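Local structure of putative oxidoreductase (Pseudomonas putida, 3L6D) at residues D11-G16 with R34-N39; T22-V27 with R132-R137; A68-L73 with V98-N103; S139-T144 with G162-L167. The protein probably binds NADP and acts as an oxidoreductase of the 6-phosphogluconate dehydrogenase-like type. One frame throughout, in Å; residues are numbered along the deposited sequence.

Contact 1: residues D11-G16 with R34-N39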
loop_
_atom_site.group_PDB
_atom_site.type_symbol
_atom_site.label_atom_id
_atom_site.label_comp_id
_atom_site.label_asym_id
_atom_site.label_seq_id
_atom_site.Cartn_x
_atom_site.Cartn_y
_atom_site.Cartn_z
ATOM N N ASP B 11 -19.097 -33.268 3.589
ATOM C CA ASP B 11 -19.226 -32.125 2.696
ATOM C C ASP B 11 -17.963 -31.871 1.879
ATOM O O ASP B 11 -18.020 -31.306 0.776
ATOM C CB ASP B 11 -19.532 -30.906 3.551
ATOM C CG ASP B 11 -20.842 -31.040 4.253
ATOM O OD1 ASP B 11 -21.841 -31.248 3.539
ATOM O OD2 ASP B 11 -20.867 -30.966 5.492
ATOM N N VAL B 12 -16.824 -32.262 2.429
ATOM C CA VAL B 12 -15.515 -31.904 1.854
ATOM C C VAL B 12 -14.444 -32.769 2.468
ATOM O O VAL B 12 -14.490 -33.095 3.657
ATOM C CB VAL B 12 -15.175 -30.398 2.062
ATOM C CG1 VAL B 12 -15.154 -30.012 3.553
ATOM C CG2 VAL B 12 -13.833 -30.007 1.345
ATOM N N SER B 13 -13.452 -33.152 1.666
ATOM C CA SER B 13 -12.323 -33.898 2.202
ATOM C C SER B 13 -11.122 -32.980 1.999
ATOM O O SER B 13 -11.147 -32.121 1.112
ATOM C CB SER B 13 -12.085 -35.204 1.420
ATOM O OG SER B 13 -13.167 -36.123 1.640
ATOM N N VAL B 14 -10.110 -33.147 2.846
ATOM C CA VAL B 14 -8.883 -32.348 2.751
ATOM C C VAL B 14 -7.717 -33.318 2.814
ATOM O O VAL B 14 -7.595 -34.119 3.747
ATOM C CB VAL B 14 -8.762 -31.314 3.927
ATOM C CG1 VAL B 14 -7.494 -30.430 3.748
ATOM C CG2 VAL B 14 -9.966 -30.434 3.992
ATOM N N ILE B 15 -6.866 -33.192 1.837
ATOM C CA ILE B 15 -5.740 -34.036 1.727
ATOM C C ILE B 15 -4.481 -33.206 1.770
ATOM O O ILE B 15 -4.246 -32.334 0.990
ATOM C CB ILE B 15 -5.841 -34.822 0.476
ATOM C CG1 ILE B 15 -6.876 -35.893 0.646
ATOM C CG2 ILE B 15 -4.544 -35.409 0.124
ATOM C CD1 ILE B 15 -7.014 -36.672 -0.494
ATOM N N GLY B 16 -3.677 -33.554 2.733
ATOM C CA GLY B 16 -2.466 -32.865 3.058
ATOM C C GLY B 16 -2.802 -32.029 4.257
ATOM O O GLY B 16 -3.662 -31.188 4.207
ATOM N N ARG B 34 -18.988 -31.193 7.509
ATOM C CA ARG B 34 -18.588 -32.510 7.913
ATOM C C ARG B 34 -17.334 -32.710 7.059
ATOM O O ARG B 34 -17.420 -32.624 5.803
ATOM C CB ARG B 34 -19.649 -33.517 7.503
ATOM C CG ARG B 34 -21.017 -33.323 8.264
ATOM C CD ARG B 34 -22.123 -34.119 7.582
ATOM N NE ARG B 34 -22.414 -33.619 6.224
ATOM C CZ ARG B 34 -23.173 -34.257 5.327
ATOM N NH1 ARG B 34 -23.742 -35.455 5.620
ATOM N NH2 ARG B 34 -23.387 -33.696 4.138
ATOM N N VAL B 35 -16.197 -32.881 7.723
ATOM C CA VAL B 35 -14.875 -32.923 7.006
ATOM C C VAL B 35 -14.172 -34.268 7.189
ATOM O O VAL B 35 -14.008 -34.748 8.323
ATOM C CB VAL B 35 -13.930 -31.794 7.523
ATOM C CG1 VAL B 35 -12.612 -31.733 6.674
ATOM C CG2 VAL B 35 -14.612 -30.403 7.525
ATOM N N ALA B 36 -13.707 -34.847 6.077
ATOM C CA ALA B 36 -12.913 -36.044 6.132
ATOM C C ALA B 36 -11.504 -35.675 5.686
ATOM O O ALA B 36 -11.327 -34.760 4.886
ATOM C CB ALA B 36 -13.524 -37.129 5.228
ATOM N N ILE B 37 -10.509 -36.346 6.263
ATOM C CA ILE B 37 -9.088 -35.989 6.004
ATOM C C ILE B 37 -8.269 -37.230 5.772
ATOM O O ILE B 37 -8.634 -38.364 6.195
ATOM C CB ILE B 37 -8.442 -35.190 7.184
ATOM C CG1 ILE B 37 -8.426 -36.071 8.457
ATOM C CG2 ILE B 37 -9.171 -33.781 7.395
ATOM C CD1 ILE B 37 -7.624 -35.481 9.602
ATOM N N TRP B 38 -7.128 -37.010 5.114
ATOM C CA TRP B 38 -6.115 -38.042 4.990
ATOM C C TRP B 38 -4.799 -37.305 4.943
ATOM O O TRP B 38 -4.706 -36.225 4.380
ATOM C CB TRP B 38 -6.280 -38.872 3.702
ATOM C CG TRP B 38 -5.173 -39.917 3.538
ATOM C CD1 TRP B 38 -5.171 -41.212 3.995
ATOM C CD2 TRP B 38 -3.913 -39.715 2.909
ATOM N NE1 TRP B 38 -3.977 -41.837 3.663
ATOM C CE2 TRP B 38 -3.192 -40.935 2.995
ATOM C CE3 TRP B 38 -3.328 -38.627 2.261
ATOM C CZ2 TRP B 38 -1.898 -41.078 2.476
ATOM C CZ3 TRP B 38 -2.029 -38.769 1.752
ATOM C CH2 TRP B 38 -1.342 -39.983 1.864
ATOM N N ASN B 39 -3.790 -37.905 5.555
ATOM C CA ASN B 39 -2.458 -37.418 5.471
ATOM C C ASN B 39 -1.439 -38.451 5.882
ATOM O O ASN B 39 -1.766 -39.618 6.114
ATOM C CB ASN B 39 -2.285 -36.260 6.417
ATOM C CG ASN B 39 -1.177 -35.376 6.001
ATOM O OD1 ASN B 39 -1.301 -34.671 5.019
ATOM N ND2 ASN B 39 -0.062 -35.433 6.713
#

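Contact 2: residues T22-V27 with R132-R137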
loop_
_atom_site.group_PDB
_atom_site.type_symbol
_atom_site.label_atom_id
_atom_site.label_comp_id
_atom_site.label_asym_id
_atom_site.label_seq_id
_atom_site.Cartn_x
_atom_site.Cartn_y
_atom_site.Cartn_z
ATOM N N THR B 22 -4.156 -27.852 7.372
ATOM C CA THR B 22 -4.676 -27.957 8.741
ATOM C C THR B 22 -5.605 -26.796 9.036
ATOM O O THR B 22 -6.714 -27.012 9.555
ATOM C CB THR B 22 -3.540 -28.050 9.806
ATOM O OG1 THR B 22 -2.768 -29.221 9.544
ATOM C CG2 THR B 22 -4.129 -28.151 11.227
ATOM N N ILE B 23 -5.201 -25.561 8.691
ATOM C CA ILE B 23 -6.103 -24.447 8.997
ATOM C C ILE B 23 -7.377 -24.466 8.167
ATOM O O ILE B 23 -8.438 -24.110 8.654
ATOM C CB ILE B 23 -5.461 -23.000 9.043
ATOM C CG1 ILE B 23 -6.387 -22.028 9.833
ATOM C CG2 ILE B 23 -5.338 -22.388 7.693
ATOM C CD1 ILE B 23 -6.296 -22.124 11.330
HETATM N N MSE B 24 -7.271 -24.872 6.916
HETATM C CA MSE B 24 -8.461 -24.987 6.087
HETATM C C MSE B 24 -9.455 -25.986 6.692
HETATM O O MSE B 24 -10.662 -25.685 6.837
HETATM C CB MSE B 24 -8.053 -25.391 4.686
HETATM C CG MSE B 24 -7.401 -24.244 3.938
HETATM SE SE MSE B 24 -6.966 -24.831 2.122
HETATM C CE MSE B 24 -6.540 -23.103 1.250
ATOM N N ALA B 25 -8.956 -27.157 7.069
ATOM C CA ALA B 25 -9.816 -28.156 7.729
ATOM C C ALA B 25 -10.450 -27.588 9.012
ATOM O O ALA B 25 -11.645 -27.781 9.240
ATOM C CB ALA B 25 -9.065 -29.466 7.994
ATOM N N GLN B 26 -9.662 -26.916 9.852
ATOM C CA GLN B 26 -10.217 -26.389 11.117
ATOM C C GLN B 26 -11.296 -25.369 10.862
ATOM O O GLN B 26 -12.363 -25.397 11.496
ATOM C CB GLN B 26 -9.104 -25.749 11.968
ATOM C CG GLN B 26 -8.113 -26.731 12.565
ATOM C CD GLN B 26 -6.923 -26.041 13.253
ATOM O OE1 GLN B 26 -6.458 -26.488 14.314
ATOM N NE2 GLN B 26 -6.427 -24.957 12.660
ATOM N N VAL B 27 -11.034 -24.452 9.923
ATOM C CA VAL B 27 -12.007 -23.399 9.591
ATOM C C VAL B 27 -13.318 -24.030 9.104
ATOM O O VAL B 27 -14.433 -23.704 9.599
ATOM C CB VAL B 27 -11.387 -22.368 8.563
ATOM C CG1 VAL B 27 -12.442 -21.665 7.726
ATOM C CG2 VAL B 27 -10.557 -21.338 9.323
ATOM N N ARG B 132 -3.374 -17.377 9.039
ATOM C CA ARG B 132 -4.181 -16.719 10.090
ATOM C C ARG B 132 -5.451 -16.083 9.578
ATOM O O ARG B 132 -6.411 -15.889 10.339
ATOM C CB ARG B 132 -3.343 -15.678 10.863
ATOM C CG ARG B 132 -2.889 -14.483 10.005
ATOM C CD ARG B 132 -2.058 -13.486 10.833
ATOM N NE ARG B 132 -1.783 -12.295 10.026
ATOM C CZ ARG B 132 -0.657 -12.115 9.344
ATOM N NH1 ARG B 132 0.306 -13.023 9.420
ATOM N NH2 ARG B 132 -0.486 -11.022 8.605
ATOM N N ASN B 133 -5.485 -15.737 8.287
ATOM C CA ASN B 133 -6.698 -15.153 7.711
ATOM C C ASN B 133 -7.506 -16.071 6.755
ATOM O O ASN B 133 -8.412 -15.626 6.035
ATOM C CB ASN B 133 -6.369 -13.809 7.038
ATOM C CG ASN B 133 -5.929 -12.775 8.044
ATOM O OD1 ASN B 133 -6.608 -12.549 9.057
ATOM N ND2 ASN B 133 -4.772 -12.168 7.795
ATOM N N VAL B 134 -7.193 -17.357 6.782
ATOM C CA VAL B 134 -8.049 -18.300 6.084
ATOM C C VAL B 134 -9.392 -18.252 6.811
ATOM O O VAL B 134 -9.440 -18.261 8.062
ATOM C CB VAL B 134 -7.425 -19.721 6.103
ATOM C CG1 VAL B 134 -8.418 -20.770 5.631
ATOM C CG2 VAL B 134 -6.189 -19.763 5.243
ATOM N N GLY B 135 -10.475 -18.170 6.050
ATOM C CA GLY B 135 -11.816 -18.105 6.644
ATOM C C GLY B 135 -12.303 -16.689 6.885
ATOM O O GLY B 135 -13.493 -16.476 7.108
ATOM N N HIS B 136 -11.393 -15.718 6.805
ATOM C CA HIS B 136 -11.738 -14.305 7.034
ATOM C C HIS B 136 -12.713 -13.811 5.962
ATOM O O HIS B 136 -12.505 -14.075 4.770
ATOM C CB HIS B 136 -10.475 -13.409 7.029
ATOM C CG HIS B 136 -10.653 -12.134 7.792
ATOM N ND1 HIS B 136 -11.492 -11.127 7.373
ATOM C CD2 HIS B 136 -10.151 -11.730 8.984
ATOM C CE1 HIS B 136 -11.508 -10.154 8.272
ATOM N NE2 HIS B 136 -10.698 -10.495 9.261
ATOM N N ARG B 137 -13.760 -13.110 6.405
ATOM C CA ARG B 137 -14.745 -12.424 5.537
ATOM C C ARG B 137 -14.067 -11.538 4.487
ATOM O O ARG B 137 -14.581 -11.415 3.371
ATOM C CB ARG B 137 -15.682 -11.518 6.358
ATOM C CG ARG B 137 -16.913 -12.212 6.995
ATOM C CD ARG B 137 -17.469 -11.394 8.204
ATOM N NE ARG B 137 -17.036 -9.995 8.108
ATOM C CZ ARG B 137 -16.420 -9.319 9.076
ATOM N NH1 ARG B 137 -16.189 -9.883 10.267
ATOM N NH2 ARG B 137 -16.061 -8.058 8.864
#

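Contact 3: residues A68-L73 with V98-N103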
loop_
_atom_site.group_PDB
_atom_site.type_symbol
_atom_site.label_atom_id
_atom_site.label_comp_id
_atom_site.label_asym_id
_atom_site.label_seq_id
_atom_site.Cartn_x
_atom_site.Cartn_y
_atom_site.Cartn_z
ATOM N N ALA B 68 -16.236 -33.024 -3.079
ATOM C CA ALA B 68 -15.032 -32.235 -3.405
ATOM C C ALA B 68 -13.924 -32.579 -2.419
ATOM O O ALA B 68 -14.183 -32.769 -1.225
ATOM C CB ALA B 68 -15.317 -30.752 -3.329
ATOM N N THR B 69 -12.690 -32.576 -2.914
ATOM C CA THR B 69 -11.560 -32.804 -2.071
ATOM C C THR B 69 -10.588 -31.631 -2.283
ATOM O O THR B 69 -10.270 -31.258 -3.424
ATOM C CB THR B 69 -10.834 -34.128 -2.424
ATOM O OG1 THR B 69 -11.690 -35.238 -2.149
ATOM C CG2 THR B 69 -9.589 -34.277 -1.577
ATOM N N ILE B 70 -10.128 -31.045 -1.188
ATOM C CA ILE B 70 -9.170 -29.968 -1.279
ATOM C C ILE B 70 -7.764 -30.584 -1.176
ATOM O O ILE B 70 -7.496 -31.345 -0.234
ATOM C CB ILE B 70 -9.439 -28.983 -0.154
ATOM C CG1 ILE B 70 -10.725 -28.214 -0.438
ATOM C CG2 ILE B 70 -8.290 -27.983 0.026
ATOM C CD1 ILE B 70 -11.146 -27.463 0.768
ATOM N N PHE B 71 -6.882 -30.295 -2.146
ATOM C CA PHE B 71 -5.478 -30.779 -2.117
ATOM C C PHE B 71 -4.542 -29.650 -1.681
ATOM O O PHE B 71 -4.587 -28.559 -2.230
ATOM C CB PHE B 71 -4.968 -31.180 -3.495
ATOM C CG PHE B 71 -5.353 -32.542 -3.955
ATOM C CD1 PHE B 71 -6.581 -33.082 -3.670
ATOM C CD2 PHE B 71 -4.506 -33.235 -4.791
ATOM C CE1 PHE B 71 -6.944 -34.357 -4.132
ATOM C CE2 PHE B 71 -4.843 -34.496 -5.280
ATOM C CZ PHE B 71 -6.079 -35.064 -4.942
ATOM N N VAL B 72 -3.708 -29.904 -0.679
ATOM C CA VAL B 72 -2.756 -28.899 -0.243
ATOM C C VAL B 72 -1.490 -29.668 0.099
ATOM O O VAL B 72 -1.296 -30.091 1.228
ATOM C CB VAL B 72 -3.225 -28.064 0.997
ATOM C CG1 VAL B 72 -2.501 -26.722 0.991
ATOM C CG2 VAL B 72 -4.713 -27.840 1.046
ATOM N N LEU B 73 -0.641 -29.853 -0.893
ATOM C CA LEU B 73 0.468 -30.802 -0.775
ATOM C C LEU B 73 1.790 -30.081 -0.885
ATOM O O LEU B 73 1.808 -28.885 -1.175
ATOM C CB LEU B 73 0.355 -31.874 -1.849
ATOM C CG LEU B 73 -0.863 -32.793 -1.651
ATOM C CD1 LEU B 73 -1.203 -33.503 -2.943
ATOM C CD2 LEU B 73 -0.677 -33.792 -0.515
ATOM N N VAL B 98 -10.027 -29.559 -5.651
ATOM C CA VAL B 98 -9.667 -28.118 -5.533
ATOM C C VAL B 98 -8.208 -28.022 -5.059
ATOM O O VAL B 98 -7.904 -28.359 -3.907
ATOM C CB VAL B 98 -10.636 -27.376 -4.561
ATOM C CG1 VAL B 98 -10.368 -25.833 -4.589
ATOM C CG2 VAL B 98 -12.079 -27.646 -4.951
ATOM N N ASP B 99 -7.315 -27.622 -5.966
ATOM C CA ASP B 99 -5.879 -27.755 -5.800
ATOM C C ASP B 99 -5.269 -26.429 -5.412
ATOM O O ASP B 99 -5.143 -25.530 -6.263
ATOM C CB ASP B 99 -5.277 -28.236 -7.145
ATOM C CG ASP B 99 -3.802 -28.596 -7.063
ATOM O OD1 ASP B 99 -3.176 -28.547 -5.974
ATOM O OD2 ASP B 99 -3.270 -28.958 -8.123
ATOM N N TYR B 100 -4.908 -26.301 -4.125
ATOM C CA TYR B 100 -4.195 -25.113 -3.629
ATOM C C TYR B 100 -2.651 -25.272 -3.587
ATOM O O TYR B 100 -1.983 -24.369 -3.100
ATOM C CB TYR B 100 -4.710 -24.700 -2.245
ATOM C CG TYR B 100 -6.114 -24.194 -2.260
ATOM C CD1 TYR B 100 -6.398 -22.882 -2.596
ATOM C CD2 TYR B 100 -7.179 -25.034 -1.944
ATOM C CE1 TYR B 100 -7.706 -22.396 -2.615
ATOM C CE2 TYR B 100 -8.487 -24.566 -1.987
ATOM C CZ TYR B 100 -8.742 -23.259 -2.330
ATOM O OH TYR B 100 -10.020 -22.783 -2.362
ATOM N N THR B 101 -2.114 -26.392 -4.075
ATOM C CA THR B 101 -0.664 -26.709 -3.985
ATOM C C THR B 101 0.071 -25.819 -4.978
ATOM O O THR B 101 -0.333 -25.748 -6.129
ATOM C CB THR B 101 -0.361 -28.158 -4.379
ATOM O OG1 THR B 101 -0.941 -29.070 -3.446
ATOM C CG2 THR B 101 1.172 -28.427 -4.435
ATOM N N THR B 102 1.138 -25.142 -4.544
ATOM C CA THR B 102 1.969 -24.351 -5.483
ATOM C C THR B 102 2.736 -25.176 -6.524
ATOM O O THR B 102 3.450 -26.136 -6.210
ATOM C CB THR B 102 2.920 -23.419 -4.755
ATOM O OG1 THR B 102 2.185 -22.747 -3.733
ATOM C CG2 THR B 102 3.493 -22.393 -5.729
ATOM N N ASN B 103 2.662 -24.674 -7.748
ATOM C CA ASN B 103 2.671 -25.430 -8.972
ATOM C C ASN B 103 3.458 -24.578 -9.974
ATOM O O ASN B 103 3.501 -23.347 -9.833
ATOM C CB ASN B 103 1.171 -25.527 -9.379
ATOM C CG ASN B 103 0.927 -26.262 -10.675
ATOM O OD1 ASN B 103 0.509 -25.651 -11.671
ATOM N ND2 ASN B 103 1.110 -27.582 -10.661
#

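Contact 4: residues S139-T144 with G162-L167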
loop_
_atom_site.group_PDB
_atom_site.type_symbol
_atom_site.label_atom_id
_atom_site.label_comp_id
_atom_site.label_asym_id
_atom_site.label_seq_id
_atom_site.Cartn_x
_atom_site.Cartn_y
_atom_site.Cartn_z
ATOM N N SER B 139 -10.781 -11.846 3.360
ATOM C CA SER B 139 -9.744 -12.536 2.541
ATOM C C SER B 139 -10.218 -12.822 1.114
ATOM O O SER B 139 -11.425 -13.037 0.872
ATOM C CB SER B 139 -9.301 -13.842 3.219
ATOM O OG SER B 139 -8.493 -13.551 4.371
ATOM N N HIS B 140 -9.279 -12.849 0.166
ATOM C CA HIS B 140 -9.648 -13.098 -1.217
ATOM C C HIS B 140 -8.968 -14.388 -1.720
ATOM O O HIS B 140 -7.906 -14.768 -1.217
ATOM C CB HIS B 140 -9.257 -11.923 -2.144
ATOM C CG HIS B 140 -10.195 -10.758 -2.105
ATOM N ND1 HIS B 140 -10.970 -10.387 -3.185
ATOM C CD2 HIS B 140 -10.431 -9.837 -1.140
ATOM C CE1 HIS B 140 -11.678 -9.314 -2.871
ATOM N NE2 HIS B 140 -11.370 -8.960 -1.633
ATOM N N SER B 141 -9.621 -15.085 -2.670
ATOM C CA SER B 141 -8.986 -16.195 -3.372
ATOM C C SER B 141 -9.253 -16.039 -4.856
ATOM O O SER B 141 -10.159 -15.337 -5.231
ATOM C CB SER B 141 -9.533 -17.558 -2.883
ATOM O OG SER B 141 -10.952 -17.534 -3.000
ATOM N N ILE B 142 -8.468 -16.716 -5.684
ATOM C CA ILE B 142 -8.679 -16.733 -7.126
ATOM C C ILE B 142 -8.789 -18.201 -7.504
ATOM O O ILE B 142 -8.048 -18.995 -6.971
ATOM C CB ILE B 142 -7.409 -16.151 -7.831
ATOM C CG1 ILE B 142 -7.229 -14.665 -7.499
ATOM C CG2 ILE B 142 -7.513 -16.340 -9.347
ATOM C CD1 ILE B 142 -5.763 -14.181 -7.692
ATOM N N HIS B 143 -9.730 -18.569 -8.378
ATOM C CA HIS B 143 -9.875 -19.956 -8.827
ATOM C C HIS B 143 -9.898 -20.008 -10.331
ATOM O O HIS B 143 -10.276 -19.017 -10.987
ATOM C CB HIS B 143 -11.179 -20.548 -8.251
ATOM C CG HIS B 143 -11.113 -20.791 -6.773
ATOM N ND1 HIS B 143 -11.570 -19.871 -5.841
ATOM C CD2 HIS B 143 -10.604 -21.826 -6.064
ATOM C CE1 HIS B 143 -11.344 -20.338 -4.623
ATOM N NE2 HIS B 143 -10.756 -21.523 -4.735
ATOM N N THR B 144 -9.427 -21.126 -10.900
ATOM C CA THR B 144 -9.409 -21.287 -12.344
ATOM C C THR B 144 -9.612 -22.793 -12.626
ATOM O O THR B 144 -9.776 -23.562 -11.674
ATOM C CB THR B 144 -8.097 -20.712 -12.990
ATOM O OG1 THR B 144 -8.242 -20.704 -14.412
ATOM C CG2 THR B 144 -6.860 -21.481 -12.613
ATOM N N GLY B 162 -13.679 -15.083 2.127
ATOM C CA GLY B 162 -14.958 -14.471 1.859
ATOM C C GLY B 162 -15.200 -13.963 0.449
ATOM O O GLY B 162 -16.336 -13.935 0.003
ATOM N N HIS B 163 -14.159 -13.553 -0.258
ATOM C CA HIS B 163 -14.366 -13.006 -1.591
ATOM C C HIS B 163 -13.618 -13.938 -2.527
ATOM O O HIS B 163 -12.513 -14.349 -2.216
ATOM C CB HIS B 163 -13.767 -11.599 -1.726
ATOM C CG HIS B 163 -14.404 -10.574 -0.827
ATOM N ND1 HIS B 163 -15.480 -9.790 -1.214
ATOM C CD2 HIS B 163 -14.111 -10.210 0.441
ATOM C CE1 HIS B 163 -15.808 -8.984 -0.218
ATOM N NE2 HIS B 163 -14.996 -9.219 0.794
ATOM N N THR B 164 -14.247 -14.340 -3.614
ATOM C CA THR B 164 -13.550 -15.190 -4.558
ATOM C C THR B 164 -13.831 -14.741 -5.985
ATOM O O THR B 164 -14.779 -14.016 -6.228
ATOM C CB THR B 164 -13.807 -16.690 -4.326
ATOM O OG1 THR B 164 -12.775 -17.417 -5.035
ATOM C CG2 THR B 164 -15.219 -17.110 -4.804
ATOM N N VAL B 165 -12.964 -15.097 -6.922
ATOM C CA VAL B 165 -13.231 -14.764 -8.321
ATOM C C VAL B 165 -12.730 -15.966 -9.150
ATOM O O VAL B 165 -11.706 -16.575 -8.830
ATOM C CB VAL B 165 -12.554 -13.396 -8.734
ATOM C CG1 VAL B 165 -10.986 -13.506 -8.683
ATOM C CG2 VAL B 165 -12.992 -12.967 -10.113
ATOM N N PHE B 166 -13.489 -16.340 -10.167
ATOM C CA PHE B 166 -13.001 -17.287 -11.136
ATOM C C PHE B 166 -12.546 -16.507 -12.370
ATOM O O PHE B 166 -13.273 -15.658 -12.915
ATOM C CB PHE B 166 -14.108 -18.311 -11.484
ATOM C CG PHE B 166 -13.651 -19.393 -12.425
ATOM C CD1 PHE B 166 -13.242 -20.634 -11.932
ATOM C CD2 PHE B 166 -13.628 -19.172 -13.799
ATOM C CE1 PHE B 166 -12.823 -21.620 -12.784
ATOM C CE2 PHE B 166 -13.181 -20.168 -14.665
ATOM C CZ PHE B 166 -12.772 -21.373 -14.162
ATOM N N LEU B 167 -11.349 -16.832 -12.836
ATOM C CA LEU B 167 -10.872 -16.342 -14.097
ATOM C C LEU B 167 -10.427 -17.551 -14.934
ATOM O O LEU B 167 -9.995 -18.572 -14.365
ATOM C CB LEU B 167 -9.658 -15.406 -13.864
ATOM C CG LEU B 167 -9.982 -14.107 -13.125
ATOM C CD1 LEU B 167 -8.685 -13.449 -12.707
ATOM C CD2 LEU B 167 -10.790 -13.227 -14.078
#

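Contact 1: residues D11-G16 with R34-N39
Asp11 and Arg34 clamp together the starts of two parallel strands, 12-15 and 35-38, which form the first beta-alpha-beta crossover of the Rossmann-type domain around helix 19-30. Arg34 can be followed outward from its backbone. CB, CG and CD all pass Asp11 OD2, with CB at 3.5 Å, and a bend at chi3 (-65°) then brings the guanidinium side-on to the carboxylate. NE donates to OD2 of Asp11, and at the tip NH2 makes the salt bridge to Asp11 OD1 at 3.0 Å. Both oxygens lie close to the guanidinium plane yet are approached from above the carboxylate plane, since the two groups are turned 56° apart. The anti lone pair of Asp11 OD2 is taken by Arg34 N at 2.8 Å, in an almost straight bond (175°).

Farther along, the backbones are laced by Ala36 N to Val12 O, Val14 N to Ala36 O (2.9 Å) and Trp38 N to Val14 O, with a weak closing bond from Gly16 N to Trp38 O. One face of the pair carries Val12, Val14 and Val35, where Val14 CG2 meets Val35 CG1 at 4.0 Å. On the other, CG2 of Ile15 touches the edge of the Trp38 ring at CE3. Charge is therefore paired at the strand starts, while apolar packing takes over on the valine face; with three N-H groups of Arg34 on its two oxygens, Asp11 is probably held ionised.

Contact 2: residues T22-V27 with R132-R137
Val134 sits against Ile23, Met24 and Val27 on one side of helix 19-30, the helix that follows the glycine-rich turn of the Rossmann-type fold. Val134 belongs to a type II beta turn, Asn133 to His136, in the loop between strands 121-128 and 140-145; the turn is closed by His136 N bonding to Asn133 O at 3.1 Å. The outer part of the loop faces the second subunit, where Arg132 forms a salt bridge with Asp221 of that neighbouring chain.

Apolar contact dominates across the interface. Ile23 and Val134 slide past each other in opposite directions, with CG2 of Ile23 meeting CG2 of Val134 at 3.7 Å. With CG1 of Ile23 anti to the backbone N (chi1 -161°), its CG2 is left between the backbone N and the carbonyl carbon, against Val134. The selenomethionine Met24 crosses Val134 at about a right angle, its CG lying 4.0 Å from Val134 CG1, and its extended chain goes on to touch Val72 and Tyr100.

Methyl-to-backbone contact completes the interface. Val27 CG2 rests 3.5 Å from Val134 O. At Gly135, a side chain would run into Val27, whose CG1 packs on the glycine CA at 3.8 Å.

Contact 3: residues A68-L73 with V98-N103
Strand 68-71 and the end of strand 96-99 run parallel, with Ile70 beside Val98 and Phe71 beside Asp99, and their backbones are joined by Val98 N to Thr69 O, Phe71 N to Val98 O (both 2.8 Å) and Tyr100 N to Phe71 O. Past the strand ends a side chain takes over the bonding: Thr101 OG1 accepts from Leu73 N at 2.7 Å, with an angle of 158° at the hydrogen. With chi1 at -66°, OG1 lies anti to the carbonyl carbon of Thr101, at Leu73 N, and CG2 of Thr101 rests 3.4 Å from Leu73 O. A valine in place of Thr101 would probably leave the Leu73 N-H without its acceptor and loosen the join between the two loops.

Thr101 is itself positioned by an Asx turn, in which its N donates to Asp99 OD1 at 3.1 Å from above the carboxylate plane; the other oxygen, OD2, is bonded to Tyr122. Ile70 CG2 lies 3.7 Å from CD2 of Tyr100, meeting the ring at its edge, and Ile70 CG1 packs against Val98 CB. The Tyr100 hydroxyl reaches His143.

The pair lies within the parallel part of the Rossmann-type sheet, where strand 12-15 flanks 68-71 on its other edge. Helix 19-30 covers the side of Ile70 and Tyr100 through Met24, whereas Phe71 and Leu73 pack on helix 76-84.

Contact 4: residues S139-T144 with G162-L167
His140 and His163 lie in an offset stack at the more exposed end of strand 140-145 and the weakly bonded, parallel strand 163-166, their planes 9° apart and centroids 4.5 Å from each other. The overlap is partial: CB of His163 sits over the centre of the His140 ring, 3.4 Å from its centroid, as a CH-pi contact, while the imidazole of His163 is displaced beyond it and presents an edge to Ser139 O. Replacing His140 with an alanine would probably strip the cover from His163 CB and leave that imidazole freer to turn. Glu213 of the second subunit packs on His140.

The opposite face, carrying Ser141, His143 and Thr164, is more closely knit by polar bonds. Thr164 OG1, placed anti to the backbone N (chi1 -163°), is hydrogen-bonded both to Ser141 OG at 2.7 Å and to His143 ND1 at 2.9 Å, lying at the edge of that ring and in its plane. With NE2 bonded to the Tyr100 hydroxyl, both ring nitrogens of the buried His143 have partners, which should hold the ring against turning. Farther on, Thr144 OG1 donates to Leu167 O at 2.8 Å, and the Phe166 ring closes on the Thr144 backbone, CE1 to C at 3.4 Å.

The backbone bonding is uneven: His143 N to Val165 O is short at 2.8 Å, whereas Val165 N to Ser141 O stretches to 3.3 Å. Strand 163-166 is the outermost strand on this side of the sheet within the chain, completing the extended mixed sheet of the Rossmann-type domain just before the long helix 169-199.

Contacts 1, 3 and 4 lie along one sheet; contact 2 packs on one face of it, where helix 19-30 meets a loop. Contacts 1 and 3 are direct neighbours, centres about 11 Å apart, joined by probable hydrogen bonds from Ile70 N to Ser13 O (2.7 Å) and Ile15 N to Ile70 O (2.8 Å). Met24 links contact 2 to contact 3, its CE lying 3.7 Å from Tyr100 CG; Tyr100 OH then reaches His143 NE2 of contact 4 at 2.8 Å. A probable hydrogen bond from Ser139 OG to Asn133 O (2.7 Å) joins contacts 4 and 2, which both meet the second subunit. Gly16 in contact 1 begins a GxGxxG-type turn, consistent with dinucleotide binding nearby.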